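Local structure of UDP-glucose 4-epimerase (Campylobacter jejuni subsp. jejuni serotype O:2, 7K3P) at residues K67-D72 with K80-R85; G23-I28 with I55-L60; I284-K289 with D328-I333; L211-A216 with R243-V248. The protein interconverts UDP-glucose and UDP-galactose by epimerising the sugar at C4 with a bound NAD, and probably acts on the N-acetylated UDP-sugars as well. The protein carries 2 engineered substitutions. All blocks are in the same frame, centred on the assembly; numbering follows the deposited sequence.

Contact 1 of 4, residues K67-D72 with K80-R85; sequences KFFEQD and KALFER. With NAD (nicotinamide-adenine-dinucleotide), chain C.
One face of the F69 ring is covered by the methyl L82 CD1, which stands 3.3 Å from the ring centroid and 9° off the ring normal, a CH-pi contact. Beside this pair, the R85 guanidinium has L82 CA over one face, offset from its centre, and F69 CE1 and Q71 NE2 near its plane at the edge, each 4.5 Å from R85 NH2. L82 reaches across because its CG is anti to the backbone N (chi1 173°), which carries both methyls off the helix toward the strand; CD1 goes to F69, and CD2 meets Q71 OE1 at 4.1 Å. No hydrogen bond joins the two segments, so apolar contact carries the pair, with L46 of the neighbouring strand also touching L82 and Q71. Beyond the strand, D72 OD1 accepts from NAD N6A at 3.0 Å, the N-H...O angle a bent 135°, while Q71 O lies 3.3 Å from NAD C2A. D72 OD1 also accepts from S74 N, and D72 OD2 from N48 ND2. Helix 76-86 thus packs on the outermost strand 67-69 of the parallel sheet, and the loop after that strand recognises the adenine, as in Rossmann-type dinucleotide-binding folds.

Contact 2 of 4, residues G23-I28 with I55-L60; sequences GGAGYI and IAIEDL. With NAD (nicotinamide-adenine-dinucleotide), chain C.
Van der Waals contact, with no hydrogen bond, joins the two segments: A25 CB meets I57 CG1 at 3.8 Å, and I57 CD1 turns back to lie 3.9 Å from G24 O and 4.0 Å from A25 CA. The CG1 branch of I57, anti to the carbonyl carbon (chi1 -69°), brings the end of the side chain to the backbone of G24 and A25, while L33 and F66 also pack against I57. The loop it touches is the glycine-rich turn of a Rossmann fold, with a GxGxxG-like pattern (G24, G26, G29) that runs from the turn after strand 18-22 into helix 27-37. Within it, G23 to G26 form a type I beta turn closed by G26 N to G23 O, and G26 is the N-cap of the helix. Polar contacts serve the cofactor. Y27 N gives a nearly straight bond, 174°, to NAD O2A at 2.8 Å, and I28 N an equally straight one to NAD O1N, so consecutive amides of the helix's first turn take one phosphate each; the helix dipole would probably add to their pull on the negative charge. G23 CA lies 3.3 Å from NAD O4B, and G26 N 2.9 Å from NAD O3B.

Contact 3 of 4, residues I284-K289 with D328-I333; sequences IEAMKK and DDLELI
K289 and E331 form the salt bridge across this helix pair, K289 NZ giving a hydrogen bond to E331 OE2; the modelled 2.5 Å is unusually short and its exact value doubtful. The ammonium comes to the syn side of that oxygen, 25° out of the carboxylate plane. K289 stretches fully from a CG anti to the backbone N (chi1 172°). On the second helix D329 is the N-cap: L332 N donates to D329 OD1 at 3.0 Å, meeting the oxygen from above the carboxylate plane. Here the first turn of the C-terminal helix 330-343 lies against helix 280-291, their CA atoms nearest at A286 and E331, in the C-terminal part of the chain that in epimerases of this family probably forms the substrate-binding portion. Beneath the charged pair, A286 CB touches L330 CD1 at 3.7 Å and E331 CG at 4.4 Å, the small alanine letting the two backbones come near. Farther in, C334 continues this surface along the second helix, touching both A286 and M287, whereas L330 and I333 also rest on F278.

Contact 4 of 4, residues L211-A216 with R243-V248; sequences LLIKVA and RDFIHV. With ACT (acetate ion), chain G.
F245 presents one ring face to I213 and its far end to L212. I213 CG1 stands over the face, 3.5 Å from the ring centroid and 15° off the normal, a CH-pi contact displaced toward CD1. The two side chains run past each other in opposite directions, which takes I213 CD1 back over the root of the phenylalanine, 3.7 Å from F245 CB. The L212 side chain instead crosses that of F245 at about a right angle: its CB meets F245 CZ obliquely at 3.5 Å, and CD2 follows at 4.0 Å from the same atom. Because CG of F245 is anti to its carbonyl carbon (chi1 -51°), the ring projects from strand 242-246 of the mixed sheet to the start of helix 212-220, its side chain about 8 Å from bound NAD. R243 sets out toward the helix but bends at chi2 and leads its guanidinium away to an acetate ion, probably from the crystallisation liquor, bonded at the edge by R243 NE to OXT (2.8 Å) and R243 NH2 to O (3.0 Å). With no hydrogen bond between the segments, the packing of F245 against helix 212-220 is nonpolar and non-directional, resting on shape and dispersion, and the R243 charge is met by the acetate away from it.

Contacts 2 and 4 are buried, with no polar bond between their segments; contacts 1 and 3 are partly exposed, and there charged groups lie at the exposed side: R85 with no bond across contact 1, K289 in a salt bridge across contact 3. Contacts 1 and 2 belong to the Rossmann-type half and share NAD, one at the adenine and the other at the pyrophosphate; F68 packs on I57 where helix 54-61 leads into strand 67-69. Contacts 3 and 4, with centres about 10 Å apart, form one continuous packing region, M287 meeting A216 and I333 meeting I213. Y27 and I28 touch V248, linking contact 2 to contact 4.

Contact 1 of 4, residues K67-D72 with K80-R85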
# COMPACT_ATOMS: atom_id res chain seq x y z
N LYS A 67 -3.62 -24.70 -20.04
CA LYS A 67 -2.48 -24.99 -19.18
C LYS A 67 -2.84 -24.64 -17.75
O LYS A 67 -3.30 -23.53 -17.47
CB LYS A 67 -1.27 -24.16 -19.59
CG LYS A 67 -0.51 -24.66 -20.81
CD LYS A 67 0.52 -23.62 -21.23
CE LYS A 67 1.26 -24.01 -22.51
NZ LYS A 67 1.71 -22.79 -23.27
N PHE A 68 -2.63 -25.59 -16.83
CA PHE A 68 -2.74 -25.27 -15.42
C PHE A 68 -1.38 -25.23 -14.74
O PHE A 68 -0.67 -26.24 -14.70
CB PHE A 68 -3.65 -26.26 -14.70
CG PHE A 68 -3.71 -26.00 -13.23
CD1 PHE A 68 -4.43 -24.91 -12.74
CD2 PHE A 68 -3.02 -26.80 -12.34
CE1 PHE A 68 -4.47 -24.65 -11.39
CE2 PHE A 68 -3.05 -26.54 -10.98
CZ PHE A 68 -3.78 -25.47 -10.51
N PHE A 69 -1.02 -24.07 -14.20
CA PHE A 69 0.23 -23.92 -13.46
C PHE A 69 0.02 -23.91 -11.95
O PHE A 69 -0.47 -22.91 -11.40
CB PHE A 69 0.93 -22.64 -13.89
CG PHE A 69 1.29 -22.61 -15.34
CD1 PHE A 69 2.44 -23.26 -15.79
CD2 PHE A 69 0.51 -21.92 -16.25
CE1 PHE A 69 2.78 -23.23 -17.13
CE2 PHE A 69 0.84 -21.89 -17.60
CZ PHE A 69 1.98 -22.55 -18.04
N GLU A 70 0.37 -25.01 -11.29
CA GLU A 70 0.25 -25.09 -9.84
C GLU A 70 1.44 -24.36 -9.21
O GLU A 70 2.46 -24.98 -8.87
CB GLU A 70 0.18 -26.54 -9.35
CG GLU A 70 -0.01 -26.67 -7.84
CD GLU A 70 -0.17 -28.11 -7.37
OE1 GLU A 70 -0.16 -29.02 -8.22
OE2 GLU A 70 -0.30 -28.33 -6.15
N GLN A 71 1.30 -23.05 -9.06
CA GLN A 71 2.38 -22.15 -8.66
C GLN A 71 1.89 -21.12 -7.65
O GLN A 71 0.76 -20.62 -7.74
CB GLN A 71 2.88 -21.37 -9.87
CG GLN A 71 3.37 -22.22 -10.99
CD GLN A 71 4.41 -21.49 -11.80
OE1 GLN A 71 4.78 -20.36 -11.47
NE2 GLN A 71 4.90 -22.14 -12.86
N ASP A 72 2.78 -20.75 -6.74
CA ASP A 72 2.45 -19.75 -5.74
C ASP A 72 3.00 -18.38 -6.17
O ASP A 72 4.17 -18.26 -6.57
CB ASP A 72 3.02 -20.16 -4.38
CG ASP A 72 2.37 -19.42 -3.24
OD1 ASP A 72 2.31 -18.18 -3.31
OD2 ASP A 72 1.91 -20.08 -2.29
N LYS A 80 8.13 -14.61 -12.53
CA LYS A 80 8.86 -13.94 -13.58
C LYS A 80 9.14 -14.91 -14.72
O LYS A 80 8.93 -14.59 -15.90
CB LYS A 80 10.16 -13.36 -13.04
CG LYS A 80 11.05 -12.77 -14.12
CD LYS A 80 12.34 -12.18 -13.53
CE LYS A 80 13.28 -11.72 -14.63
NZ LYS A 80 14.42 -10.90 -14.08
N ALA A 81 9.60 -16.11 -14.37
CA ALA A 81 9.98 -17.09 -15.40
C ALA A 81 8.76 -17.57 -16.19
O ALA A 81 8.83 -17.73 -17.41
CB ALA A 81 10.73 -18.26 -14.77
N LEU A 82 7.65 -17.82 -15.50
CA LEU A 82 6.41 -18.21 -16.19
C LEU A 82 6.04 -17.14 -17.22
O LEU A 82 5.77 -17.45 -18.39
CB LEU A 82 5.27 -18.44 -15.20
CG LEU A 82 3.88 -18.69 -15.76
CD1 LEU A 82 3.79 -20.05 -16.47
CD2 LEU A 82 2.82 -18.59 -14.67
N PHE A 83 6.06 -15.89 -16.79
CA PHE A 83 5.75 -14.76 -17.68
C PHE A 83 6.75 -14.55 -18.82
O PHE A 83 6.34 -14.18 -19.93
CB PHE A 83 5.60 -13.47 -16.87
CG PHE A 83 4.27 -13.35 -16.17
CD1 PHE A 83 3.82 -14.35 -15.32
CD2 PHE A 83 3.45 -12.24 -16.38
CE1 PHE A 83 2.59 -14.26 -14.68
CE2 PHE A 83 2.22 -12.13 -15.73
CZ PHE A 83 1.79 -13.14 -14.89
N GLU A 84 8.04 -14.75 -18.57
CA GLU A 84 9.02 -14.70 -19.66
C GLU A 84 8.75 -15.79 -20.71
O GLU A 84 8.86 -15.55 -21.92
CB GLU A 84 10.46 -14.84 -19.15
CG GLU A 84 10.97 -13.63 -18.42
CD GLU A 84 11.20 -12.44 -19.34
OE1 GLU A 84 11.56 -11.35 -18.82
OE2 GLU A 84 11.04 -12.61 -20.58
N ARG A 85 8.40 -16.98 -20.25
CA ARG A 85 8.20 -18.12 -21.14
C ARG A 85 6.90 -18.01 -21.92
O ARG A 85 6.88 -18.24 -23.12
CB ARG A 85 8.22 -19.45 -20.39
CG ARG A 85 9.61 -19.84 -19.82
CD ARG A 85 9.60 -21.28 -19.35
NE ARG A 85 8.35 -21.62 -18.65
CZ ARG A 85 8.17 -21.48 -17.34
NH1 ARG A 85 9.15 -21.02 -16.56
NH2 ARG A 85 6.99 -21.81 -16.79
PA NAD C . -11.24 -17.79 -3.63
O1A NAD C . -10.50 -18.08 -2.34
O2A NAD C . -12.22 -18.88 -3.94
O5B NAD C . -10.24 -17.70 -4.84
C5B NAD C . -8.91 -17.36 -4.58
C4B NAD C . -8.02 -18.26 -5.34
O4B NAD C . -6.71 -17.76 -5.40
C3B NAD C . -7.95 -19.68 -4.70
O3B NAD C . -8.24 -20.82 -5.58
C2B NAD C . -6.58 -19.67 -3.99
O2B NAD C . -6.02 -20.92 -3.88
C1B NAD C . -5.82 -18.77 -4.91
N9A NAD C . -4.64 -18.17 -4.27
C8A NAD C . -4.61 -17.47 -3.13
N7A NAD C . -3.35 -17.10 -2.84
C5A NAD C . -2.53 -17.56 -3.79
C6A NAD C . -1.14 -17.49 -4.02
N6A NAD C . -0.30 -16.78 -3.08
N1A NAD C . -0.61 -18.06 -5.11
C2A NAD C . -1.37 -18.72 -6.01
N3A NAD C . -2.72 -18.83 -5.82
C4A NAD C . -3.32 -18.26 -4.73
O3 NAD C . -11.97 -16.38 -3.46
PN NAD C . -13.06 -15.84 -4.46
O1N NAD C . -13.08 -16.67 -5.73
O2N NAD C . -14.38 -15.89 -3.77
O5D NAD C . -12.69 -14.34 -4.80
C5D NAD C . -11.67 -14.10 -5.75
C4D NAD C . -11.32 -12.63 -5.84
O4D NAD C . -12.48 -11.83 -5.92
C3D NAD C . -10.43 -12.13 -4.70
O3D NAD C . -9.52 -11.24 -5.20
C2D NAD C . -11.32 -11.37 -3.81
O2D NAD C . -10.69 -10.39 -3.07
C1D NAD C . -12.38 -10.84 -4.82
N1N NAD C . -13.75 -10.51 -4.21
C2N NAD C . -14.49 -11.59 -3.77
C3N NAD C . -15.74 -11.36 -3.21
C7N NAD C . -16.56 -12.53 -2.73
O7N NAD C . -16.15 -13.67 -2.79
N7N NAD C . -17.85 -12.27 -2.18
C4N NAD C . -16.23 -10.07 -3.12
C5N NAD C . -15.48 -9.00 -3.56
C6N NAD C . -14.21 -9.21 -4.12

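Contact 2 of 4, residues G23-I28 with I55-L60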
# COMPACT_ATOMS: atom_id res chain seq x y z
N GLY A 23 -5.67 -17.46 -9.61
CA GLY A 23 -6.75 -17.86 -8.72
C GLY A 23 -7.86 -18.59 -9.45
O GLY A 23 -8.99 -18.70 -8.95
N GLY A 24 -7.54 -19.10 -10.64
CA GLY A 24 -8.51 -19.79 -11.48
C GLY A 24 -9.10 -21.08 -10.91
O GLY A 24 -10.06 -21.61 -11.46
N ALA A 25 -8.53 -21.59 -9.83
CA ALA A 25 -9.10 -22.79 -9.20
C ALA A 25 -10.07 -22.44 -8.08
O ALA A 25 -10.70 -23.34 -7.51
CB ALA A 25 -7.99 -23.71 -8.68
N GLY A 26 -10.16 -21.15 -7.74
CA GLY A 26 -11.04 -20.68 -6.68
C GLY A 26 -12.49 -20.50 -7.15
O GLY A 26 -12.84 -20.90 -8.27
N TYR A 27 -13.33 -19.89 -6.32
CA TYR A 27 -14.77 -19.82 -6.59
C TYR A 27 -15.10 -18.97 -7.81
O TYR A 27 -15.71 -19.45 -8.77
CB TYR A 27 -15.52 -19.32 -5.35
CG TYR A 27 -17.03 -19.30 -5.47
CD1 TYR A 27 -17.74 -20.41 -5.94
CD2 TYR A 27 -17.76 -18.17 -5.10
CE1 TYR A 27 -19.13 -20.38 -6.04
CE2 TYR A 27 -19.15 -18.14 -5.19
CZ TYR A 27 -19.83 -19.25 -5.66
OH TYR A 27 -21.21 -19.21 -5.74
N ILE A 28 -14.70 -17.70 -7.79
CA ILE A 28 -15.03 -16.84 -8.92
C ILE A 28 -14.12 -17.14 -10.11
O ILE A 28 -14.56 -17.11 -11.27
CB ILE A 28 -14.91 -15.36 -8.55
CG1 ILE A 28 -15.80 -15.03 -7.34
CG2 ILE A 28 -15.29 -14.49 -9.73
CD1 ILE A 28 -15.64 -13.59 -6.86
N ILE A 55 -10.01 -30.61 -8.40
CA ILE A 55 -11.08 -31.35 -9.07
C ILE A 55 -11.93 -30.47 -10.00
O ILE A 55 -12.36 -30.92 -11.07
CB ILE A 55 -11.95 -32.12 -8.05
CG1 ILE A 55 -11.05 -32.63 -6.91
CG2 ILE A 55 -12.69 -33.26 -8.73
CD1 ILE A 55 -11.79 -33.34 -5.78
N ALA A 56 -12.16 -29.21 -9.61
CA ALA A 56 -12.82 -28.25 -10.49
C ALA A 56 -12.01 -28.03 -11.77
O ALA A 56 -12.56 -27.96 -12.86
CB ALA A 56 -13.06 -26.93 -9.76
N ILE A 57 -10.69 -27.95 -11.61
CA ILE A 57 -9.76 -27.79 -12.73
C ILE A 57 -9.76 -28.98 -13.70
O ILE A 57 -9.92 -28.81 -14.92
CB ILE A 57 -8.31 -27.57 -12.24
CG1 ILE A 57 -8.16 -26.21 -11.57
CG2 ILE A 57 -7.33 -27.73 -13.41
CD1 ILE A 57 -8.47 -25.01 -12.47
N GLU A 58 -9.56 -30.18 -13.17
CA GLU A 58 -9.57 -31.40 -13.98
C GLU A 58 -10.89 -31.56 -14.74
O GLU A 58 -10.90 -31.88 -15.92
CB GLU A 58 -9.29 -32.63 -13.11
CG GLU A 58 -7.89 -32.62 -12.48
CD GLU A 58 -7.58 -33.90 -11.72
OE1 GLU A 58 -7.73 -33.91 -10.48
OE2 GLU A 58 -7.18 -34.89 -12.37
N ASP A 59 -12.00 -31.29 -14.05
CA ASP A 59 -13.34 -31.38 -14.65
C ASP A 59 -13.57 -30.45 -15.84
O ASP A 59 -14.34 -30.77 -16.75
CB ASP A 59 -14.43 -31.15 -13.58
CG ASP A 59 -14.65 -32.37 -12.69
OD1 ASP A 59 -13.70 -33.17 -12.53
OD2 ASP A 59 -15.77 -32.52 -12.17
N LEU A 60 -12.90 -29.29 -15.84
CA LEU A 60 -13.01 -28.32 -16.94
C LEU A 60 -11.97 -28.57 -18.04
O LEU A 60 -12.14 -28.10 -19.17
CB LEU A 60 -12.88 -26.89 -16.41
CG LEU A 60 -14.00 -26.35 -15.51
CD1 LEU A 60 -13.47 -25.31 -14.52
CD2 LEU A 60 -15.12 -25.76 -16.35
PA NAD C . -11.24 -17.79 -3.63
O1A NAD C . -10.50 -18.08 -2.34
O2A NAD C . -12.22 -18.88 -3.94
O5B NAD C . -10.24 -17.70 -4.84
C5B NAD C . -8.91 -17.36 -4.58
C4B NAD C . -8.02 -18.26 -5.34
O4B NAD C . -6.71 -17.76 -5.40
C3B NAD C . -7.95 -19.68 -4.70
O3B NAD C . -8.24 -20.82 -5.58
C2B NAD C . -6.58 -19.67 -3.99
O2B NAD C . -6.02 -20.92 -3.88
C1B NAD C . -5.82 -18.77 -4.91
N9A NAD C . -4.64 -18.17 -4.27
C8A NAD C . -4.61 -17.47 -3.13
N7A NAD C . -3.35 -17.10 -2.84
C5A NAD C . -2.53 -17.56 -3.79
C6A NAD C . -1.14 -17.49 -4.02
N6A NAD C . -0.30 -16.78 -3.08
N1A NAD C . -0.61 -18.06 -5.11
C2A NAD C . -1.37 -18.72 -6.01
N3A NAD C . -2.72 -18.83 -5.82
C4A NAD C . -3.32 -18.26 -4.73
O3 NAD C . -11.97 -16.38 -3.46
PN NAD C . -13.06 -15.84 -4.46
O1N NAD C . -13.08 -16.67 -5.73
O2N NAD C . -14.38 -15.89 -3.77
O5D NAD C . -12.69 -14.34 -4.80
C5D NAD C . -11.67 -14.10 -5.75
C4D NAD C . -11.32 -12.63 -5.84
O4D NAD C . -12.48 -11.83 -5.92
C3D NAD C . -10.43 -12.13 -4.70
O3D NAD C . -9.52 -11.24 -5.20
C2D NAD C . -11.32 -11.37 -3.81
O2D NAD C . -10.69 -10.39 -3.07
C1D NAD C . -12.38 -10.84 -4.82
N1N NAD C . -13.75 -10.51 -4.21
C2N NAD C . -14.49 -11.59 -3.77
C3N NAD C . -15.74 -11.36 -3.21
C7N NAD C . -16.56 -12.53 -2.73
O7N NAD C . -16.15 -13.67 -2.79
N7N NAD C . -17.85 -12.27 -2.18
C4N NAD C . -16.23 -10.07 -3.12
C5N NAD C . -15.48 -9.00 -3.56
C6N NAD C . -14.21 -9.21 -4.12

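Contact 3 of 4, residues I284-K289 with D328-I333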
# COMPACT_ATOMS: atom_id res chain seq x y z
N ILE A 284 -34.68 -13.64 3.01
CA ILE A 284 -35.21 -14.68 3.88
C ILE A 284 -36.30 -15.48 3.16
O ILE A 284 -36.24 -16.71 3.10
CB ILE A 284 -35.74 -14.10 5.20
CG1 ILE A 284 -34.57 -13.66 6.07
CG2 ILE A 284 -36.60 -15.14 5.92
CD1 ILE A 284 -34.95 -12.72 7.20
N GLU A 285 -37.28 -14.77 2.61
CA GLU A 285 -38.37 -15.42 1.86
C GLU A 285 -37.82 -16.30 0.73
O GLU A 285 -38.16 -17.48 0.62
CB GLU A 285 -39.36 -14.39 1.31
CG GLU A 285 -40.73 -14.98 0.90
CD GLU A 285 -41.60 -14.01 0.09
OE1 GLU A 285 -41.83 -14.27 -1.11
OE2 GLU A 285 -42.07 -12.99 0.66
N ALA A 286 -36.96 -15.72 -0.11
CA ALA A 286 -36.33 -16.47 -1.20
C ALA A 286 -35.53 -17.68 -0.71
O ALA A 286 -35.65 -18.77 -1.27
CB ALA A 286 -35.45 -15.54 -2.04
N MET A 287 -34.70 -17.51 0.31
CA MET A 287 -33.90 -18.64 0.79
C MET A 287 -34.78 -19.77 1.32
O MET A 287 -34.50 -20.95 1.06
CB MET A 287 -32.90 -18.20 1.87
CG MET A 287 -31.92 -19.30 2.26
SD MET A 287 -30.86 -19.86 0.88
CE MET A 287 -29.86 -18.38 0.63
N LYS A 288 -35.83 -19.41 2.05
CA LYS A 288 -36.75 -20.40 2.60
C LYS A 288 -37.47 -21.17 1.48
O LYS A 288 -37.55 -22.40 1.51
CB LYS A 288 -37.75 -19.75 3.57
CG LYS A 288 -37.13 -19.34 4.91
CD LYS A 288 -38.16 -18.78 5.92
CE LYS A 288 -37.58 -18.89 7.34
NZ LYS A 288 -38.46 -18.36 8.42
N LYS A 289 -37.97 -20.43 0.50
CA LYS A 289 -38.71 -21.02 -0.62
C LYS A 289 -37.85 -21.99 -1.43
O LYS A 289 -38.29 -23.08 -1.81
CB LYS A 289 -39.24 -19.92 -1.54
CG LYS A 289 -39.86 -20.45 -2.81
CD LYS A 289 -40.34 -19.32 -3.72
CE LYS A 289 -40.84 -19.88 -5.04
NZ LYS A 289 -41.38 -18.82 -5.93
N ASP A 328 -29.85 -11.89 -12.34
CA ASP A 328 -30.48 -10.97 -11.40
C ASP A 328 -31.84 -11.55 -11.05
O ASP A 328 -32.87 -11.11 -11.56
CB ASP A 328 -30.63 -9.56 -11.99
CG ASP A 328 -31.12 -8.53 -10.95
OD1 ASP A 328 -31.41 -8.94 -9.80
OD2 ASP A 328 -31.21 -7.32 -11.28
N ASP A 329 -31.84 -12.56 -10.18
CA ASP A 329 -33.04 -13.29 -9.83
C ASP A 329 -32.79 -13.86 -8.44
O ASP A 329 -31.96 -14.75 -8.29
CB ASP A 329 -33.26 -14.41 -10.86
CG ASP A 329 -34.43 -15.32 -10.52
OD1 ASP A 329 -34.53 -15.79 -9.37
OD2 ASP A 329 -35.25 -15.57 -11.42
N LEU A 330 -33.49 -13.33 -7.44
CA LEU A 330 -33.17 -13.65 -6.04
C LEU A 330 -33.28 -15.13 -5.74
O LEU A 330 -32.51 -15.67 -4.95
CB LEU A 330 -34.05 -12.86 -5.06
CG LEU A 330 -33.37 -12.16 -3.87
CD1 LEU A 330 -34.26 -12.12 -2.64
CD2 LEU A 330 -31.98 -12.72 -3.53
N GLU A 331 -34.25 -15.80 -6.36
CA GLU A 331 -34.40 -17.24 -6.11
C GLU A 331 -33.21 -18.03 -6.63
O GLU A 331 -32.70 -18.94 -5.96
CB GLU A 331 -35.74 -17.77 -6.65
CG GLU A 331 -36.95 -17.36 -5.78
CD GLU A 331 -38.30 -17.88 -6.31
OE1 GLU A 331 -38.31 -18.85 -7.09
OE2 GLU A 331 -39.34 -17.30 -5.93
N LEU A 332 -32.74 -17.67 -7.82
CA LEU A 332 -31.55 -18.29 -8.42
C LEU A 332 -30.32 -18.03 -7.57
O LEU A 332 -29.49 -18.91 -7.34
CB LEU A 332 -31.31 -17.73 -9.82
CG LEU A 332 -32.39 -18.02 -10.85
CD1 LEU A 332 -31.97 -17.54 -12.24
CD2 LEU A 332 -32.71 -19.51 -10.85
N ILE A 333 -30.19 -16.78 -7.12
CA ILE A 333 -29.05 -16.39 -6.30
C ILE A 333 -29.06 -17.16 -4.98
O ILE A 333 -28.04 -17.73 -4.58
CB ILE A 333 -29.01 -14.87 -6.08
CG1 ILE A 333 -28.77 -14.18 -7.42
CG2 ILE A 333 -27.93 -14.49 -5.08
CD1 ILE A 333 -29.13 -12.71 -7.43

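Contact 4 of 4, residues L211-A216 with R243-V248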
# COMPACT_ATOMS: atom_id res chain seq x y z
N LEU A 211 -23.38 -9.61 4.57
CA LEU A 211 -23.20 -11.07 4.56
C LEU A 211 -24.56 -11.78 4.68
O LEU A 211 -24.62 -12.97 5.02
CB LEU A 211 -22.28 -11.51 5.70
CG LEU A 211 -20.82 -11.06 5.60
CD1 LEU A 211 -20.06 -11.27 6.92
CD2 LEU A 211 -20.16 -11.84 4.49
N LEU A 212 -25.64 -11.04 4.41
CA LEU A 212 -27.00 -11.56 4.59
C LEU A 212 -27.30 -12.88 3.86
O LEU A 212 -27.89 -13.79 4.42
CB LEU A 212 -28.03 -10.50 4.20
CG LEU A 212 -29.45 -11.05 3.96
CD1 LEU A 212 -30.09 -11.52 5.25
CD2 LEU A 212 -30.32 -10.02 3.27
N ILE A 213 -26.89 -12.97 2.59
CA ILE A 213 -27.11 -14.21 1.85
C ILE A 213 -26.33 -15.39 2.44
O ILE A 213 -26.85 -16.50 2.55
CB ILE A 213 -26.80 -14.05 0.36
CG1 ILE A 213 -27.70 -12.97 -0.24
CG2 ILE A 213 -27.01 -15.36 -0.37
CD1 ILE A 213 -28.08 -13.23 -1.69
N LYS A 214 -25.08 -15.14 2.83
CA LYS A 214 -24.27 -16.19 3.46
C LYS A 214 -24.95 -16.69 4.75
O LYS A 214 -25.11 -17.89 4.96
CB LYS A 214 -22.85 -15.69 3.74
CG LYS A 214 -21.91 -16.72 4.37
CD LYS A 214 -21.66 -17.91 3.45
CE LYS A 214 -20.53 -18.80 3.97
NZ LYS A 214 -20.29 -19.97 3.06
N VAL A 215 -25.38 -15.75 5.59
CA VAL A 215 -26.06 -16.10 6.84
C VAL A 215 -27.36 -16.87 6.58
O VAL A 215 -27.65 -17.89 7.23
CB VAL A 215 -26.37 -14.83 7.67
CG1 VAL A 215 -27.33 -15.13 8.81
CG2 VAL A 215 -25.09 -14.21 8.19
N ALA A 216 -28.15 -16.38 5.63
CA ALA A 216 -29.39 -17.05 5.26
C ALA A 216 -29.12 -18.48 4.79
O ALA A 216 -29.81 -19.42 5.18
CB ALA A 216 -30.12 -16.26 4.18
N ARG A 243 -29.24 -4.50 0.73
CA ARG A 243 -27.82 -4.70 0.44
C ARG A 243 -27.60 -5.27 -0.95
O ARG A 243 -28.55 -5.71 -1.61
CB ARG A 243 -27.18 -5.62 1.49
CG ARG A 243 -27.12 -4.99 2.89
CD ARG A 243 -26.28 -3.72 2.87
NE ARG A 243 -26.07 -3.19 4.22
CZ ARG A 243 -26.88 -2.32 4.83
NH1 ARG A 243 -27.98 -1.89 4.23
NH2 ARG A 243 -26.58 -1.89 6.06
N ASP A 244 -26.34 -5.31 -1.36
CA ASP A 244 -25.95 -5.60 -2.72
C ASP A 244 -25.30 -7.00 -2.77
O ASP A 244 -24.31 -7.27 -2.07
CB ASP A 244 -24.97 -4.51 -3.16
CG ASP A 244 -24.68 -4.52 -4.64
OD1 ASP A 244 -24.25 -5.58 -5.15
OD2 ASP A 244 -24.87 -3.47 -5.29
N PHE A 245 -25.90 -7.90 -3.55
CA PHE A 245 -25.37 -9.26 -3.74
C PHE A 245 -25.28 -9.57 -5.23
O PHE A 245 -25.98 -8.96 -6.04
CB PHE A 245 -26.27 -10.29 -3.06
CG PHE A 245 -26.59 -9.95 -1.64
CD1 PHE A 245 -25.69 -10.27 -0.62
CD2 PHE A 245 -27.76 -9.28 -1.32
CE1 PHE A 245 -25.97 -9.93 0.69
CE2 PHE A 245 -28.05 -8.94 -0.01
CZ PHE A 245 -27.15 -9.27 1.00
N ILE A 246 -24.42 -10.52 -5.61
CA ILE A 246 -24.28 -10.83 -7.02
C ILE A 246 -24.05 -12.32 -7.28
O ILE A 246 -23.42 -13.02 -6.47
CB ILE A 246 -23.17 -9.98 -7.68
CG1 ILE A 246 -23.26 -10.08 -9.21
CG2 ILE A 246 -21.77 -10.40 -7.17
CD1 ILE A 246 -22.50 -8.97 -9.92
N HIS A 247 -24.60 -12.81 -8.39
CA HIS A 247 -24.46 -14.22 -8.76
C HIS A 247 -23.02 -14.47 -9.24
O HIS A 247 -22.45 -13.65 -9.95
CB HIS A 247 -25.46 -14.58 -9.86
CG HIS A 247 -25.56 -16.05 -10.12
ND1 HIS A 247 -24.66 -16.72 -10.92
CD2 HIS A 247 -26.45 -16.97 -9.69
CE1 HIS A 247 -24.99 -18.00 -10.97
NE2 HIS A 247 -26.06 -18.18 -10.23
N VAL A 248 -22.45 -15.61 -8.86
CA VAL A 248 -21.05 -15.90 -9.22
C VAL A 248 -20.82 -15.86 -10.73
O VAL A 248 -19.73 -15.49 -11.19
CB VAL A 248 -20.56 -17.24 -8.62
CG1 VAL A 248 -21.37 -18.42 -9.16
CG2 VAL A 248 -19.07 -17.44 -8.90
C ACT G . -23.62 -3.24 6.79
O ACT G . -24.29 -2.75 7.74
OXT ACT G . -24.18 -4.12 6.08
CH3 ACT G . -22.21 -2.82 6.51